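Local structure of aerobactin synthase IucA (Klebsiella pneumoniae subsp. pneumoniae, 5JM8) at residues E133-F138 with V383-D388. The protein probably catalyses ATP-dependent amide bond formation between citrate and the amine of N6-acetyl-N6-hydroxylysine in biosynthesis of the siderophore aerobactin. Sequence-based numbering, arbitrary orientation.
Sequences EKALNF and VKRLSD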
loop_
_atom_site.group_PDB
_atom_site.type_symbol
_atom_site.label_atom_id
_atom_site.label_comp_id
_atom_site.label_asym_id
_atom_site.label_seq_id
_atom_site.Cartn_x
_atom_site.Cartn_y
_atom_site.Cartn_z
ATOM N N GLU A 133 -6.040 -4.236 -18.870
ATOM C CA GLU A 133 -6.880 -3.260 -18.185
ATOM C C GLU A 133 -6.090 -2.136 -17.532
ATOM O O GLU A 133 -6.630 -1.060 -17.270
ATOM C CB GLU A 133 -7.735 -3.967 -17.134
ATOM C CG GLU A 133 -8.726 -4.951 -17.739
ATOM C CD GLU A 133 -9.345 -5.891 -16.722
ATOM O OE1 GLU A 133 -8.848 -5.963 -15.578
ATOM O OE2 GLU A 133 -10.336 -6.566 -17.074
ATOM N N LYS A 134 -4.811 -2.379 -17.277
ATOM C CA LYS A 134 -3.993 -1.406 -16.575
ATOM C C LYS A 134 -2.508 -1.642 -16.812
ATOM O O LYS A 134 -2.115 -2.633 -17.426
ATOM C CB LYS A 134 -4.305 -1.454 -15.079
ATOM C CG LYS A 134 -4.101 -2.820 -14.465
ATOM C CD LYS A 134 -4.382 -2.812 -12.977
ATOM C CE LYS A 134 -3.905 -4.103 -12.332
ATOM N NZ LYS A 134 -3.947 -4.040 -10.850
ATOM N N ALA A 135 -1.690 -0.722 -16.314
ATOM C CA ALA A 135 -0.247 -0.810 -16.470
ATOM C C ALA A 135 0.315 -1.981 -15.670
ATOM O O ALA A 135 -0.015 -2.167 -14.496
ATOM C CB ALA A 135 0.408 0.492 -16.038
ATOM N N LEU A 136 1.176 -2.760 -16.314
ATOM C CA LEU A 136 1.775 -3.930 -15.686
ATOM C C LEU A 136 2.981 -3.587 -14.829
ATOM O O LEU A 136 3.721 -2.650 -15.133
ATOM C CB LEU A 136 2.194 -4.940 -16.754
ATOM C CG LEU A 136 1.083 -5.512 -17.634
ATOM C CD1 LEU A 136 1.677 -6.479 -18.629
ATOM C CD2 LEU A 136 0.028 -6.191 -16.786
ATOM N N ASN A 137 3.173 -4.350 -13.758
ATOM C CA ASN A 137 4.401 -4.256 -12.987
ATOM C C ASN A 137 5.411 -5.235 -13.569
ATOM O O ASN A 137 5.075 -6.029 -14.446
ATOM C CB ASN A 137 4.151 -4.514 -11.489
ATOM C CG ASN A 137 3.769 -5.959 -11.169
ATOM O OD1 ASN A 137 4.209 -6.907 -11.818
ATOM N ND2 ASN A 137 2.956 -6.124 -10.132
ATOM N N PHE A 138 6.640 -5.179 -13.071
ATOM C CA PHE A 138 7.726 -5.987 -13.605
ATOM C C PHE A 138 7.405 -7.478 -13.606
ATOM O O PHE A 138 7.610 -8.161 -14.607
ATOM C CB PHE A 138 8.995 -5.728 -12.802
ATOM C CG PHE A 138 10.151 -6.590 -13.201
ATOM C CD1 PHE A 138 10.911 -6.274 -14.313
ATOM C CD2 PHE A 138 10.488 -7.708 -12.459
ATOM C CE1 PHE A 138 11.979 -7.063 -14.683
ATOM C CE2 PHE A 138 11.558 -8.500 -12.825
ATOM C CZ PHE A 138 12.304 -8.176 -13.938
ATOM N N VAL A 383 -0.491 1.960 -25.309
ATOM C CA VAL A 383 -0.610 3.099 -26.213
ATOM C C VAL A 383 -2.023 3.668 -26.205
ATOM O O VAL A 383 -2.212 4.880 -26.270
ATOM C CB VAL A 383 -0.228 2.700 -27.652
ATOM C CG1 VAL A 383 -0.501 3.842 -28.629
ATOM C CG2 VAL A 383 1.233 2.292 -27.711
ATOM N N LYS A 384 -3.012 2.786 -26.131
ATOM C CA LYS A 384 -4.406 3.206 -26.066
ATOM C C LYS A 384 -4.702 3.959 -24.769
ATOM O O LYS A 384 -5.522 4.876 -24.752
ATOM C CB LYS A 384 -5.330 1.997 -26.202
ATOM C CG LYS A 384 -5.577 1.583 -27.644
ATOM C CD LYS A 384 -6.366 0.288 -27.730
ATOM C CE LYS A 384 -6.880 0.044 -29.142
ATOM N NZ LYS A 384 -7.916 -1.023 -29.172
ATOM N N ARG A 385 -4.032 3.571 -23.687
ATOM C CA ARG A 385 -4.161 4.289 -22.422
ATOM C C ARG A 385 -3.443 5.627 -22.500
ATOM O O ARG A 385 -3.900 6.620 -21.936
ATOM C CB ARG A 385 -3.601 3.467 -21.264
ATOM C CG ARG A 385 -4.512 2.356 -20.798
ATOM C CD ARG A 385 -4.040 1.786 -19.481
ATOM N NE ARG A 385 -2.687 1.250 -19.578
ATOM C CZ ARG A 385 -2.397 0.001 -19.925
ATOM N NH1 ARG A 385 -3.366 -0.858 -20.214
ATOM N NH2 ARG A 385 -1.132 -0.392 -19.983
ATOM N N LEU A 386 -2.313 5.642 -23.196
ATOM C CA LEU A 386 -1.557 6.867 -23.407
ATOM C C LEU A 386 -2.408 7.868 -24.179
ATOM O O LEU A 386 -2.476 9.045 -23.824
ATOM C CB LEU A 386 -0.258 6.566 -24.157
ATOM C CG LEU A 386 0.620 7.754 -24.547
ATOM C CD1 LEU A 386 1.041 8.544 -23.318
ATOM C CD2 LEU A 386 1.835 7.267 -25.331
ATOM N N SER A 387 -3.067 7.382 -25.225
ATOM C CA SER A 387 -3.928 8.217 -26.058
ATOM C C SER A 387 -5.050 8.848 -25.238
ATOM O O SER A 387 -5.237 10.065 -25.264
ATOM C CB SER A 387 -4.514 7.391 -27.208
ATOM O OG SER A 387 -5.438 8.147 -27.969
ATOM N N ASP A 388 -5.786 8.017 -24.507
ATOM C CA ASP A 388 -6.936 8.477 -23.732
ATOM C C ASP A 388 -6.550 9.479 -22.650
ATOM O O ASP A 388 -7.283 10.435 -22.391
ATOM C CB ASP A 388 -7.652 7.290 -23.084
ATOM C CG ASP A 388 -8.343 6.397 -24.096
ATOM O OD1 ASP A 388 -8.737 6.896 -25.172
ATOM O OD2 ASP A 388 -8.498 5.191 -23.810
HETATM O O HOH W 1 -1.531 -3.392 -19.758
#
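Arg385 lays its guanidinium group over the peptide link between Lys134 and Ala135 and supplies the whole helix side of this surface contact. The CB bond points toward the loop, across a gap of 8.2 Å between Arg385 CA and Lys134 CA. From CB the chain runs through CG to CD and bends at chi3 (-59°), while chi4 (-89°) sets the plane so that one face meets the loop backbone. Arg385 NE lies 3.9 Å from Ala135 N, but its salt bridge is to Asp438. Arg385 CZ comes 3.5 Å from Lys134 C, which sits 3.4 Å above the guanidinium plane, over its centre; the two planes are nearly parallel, with no direct hydrogen bond between the segments. Arg385 NH1 passes Glu133 C obliquely at 4.0 Å, while Arg385 NH2 approaches Ala135 CA to 3.6 Å. A water accepts from Arg385 NH2 (3.0 Å); its link to Lys134 O, at 2.5 Å, is doubtfully short. The Glu133 side chain leaves CA away from the helix, its OE1 hydrogen-bonded to His176 of the second subunit. Helix 378-390 thus meets the loop leading into helix 138-142, with Gln360 of strand 360-363 touching both Ala135 and Arg385, and helix 394-420 packing on Val383 and Ser387.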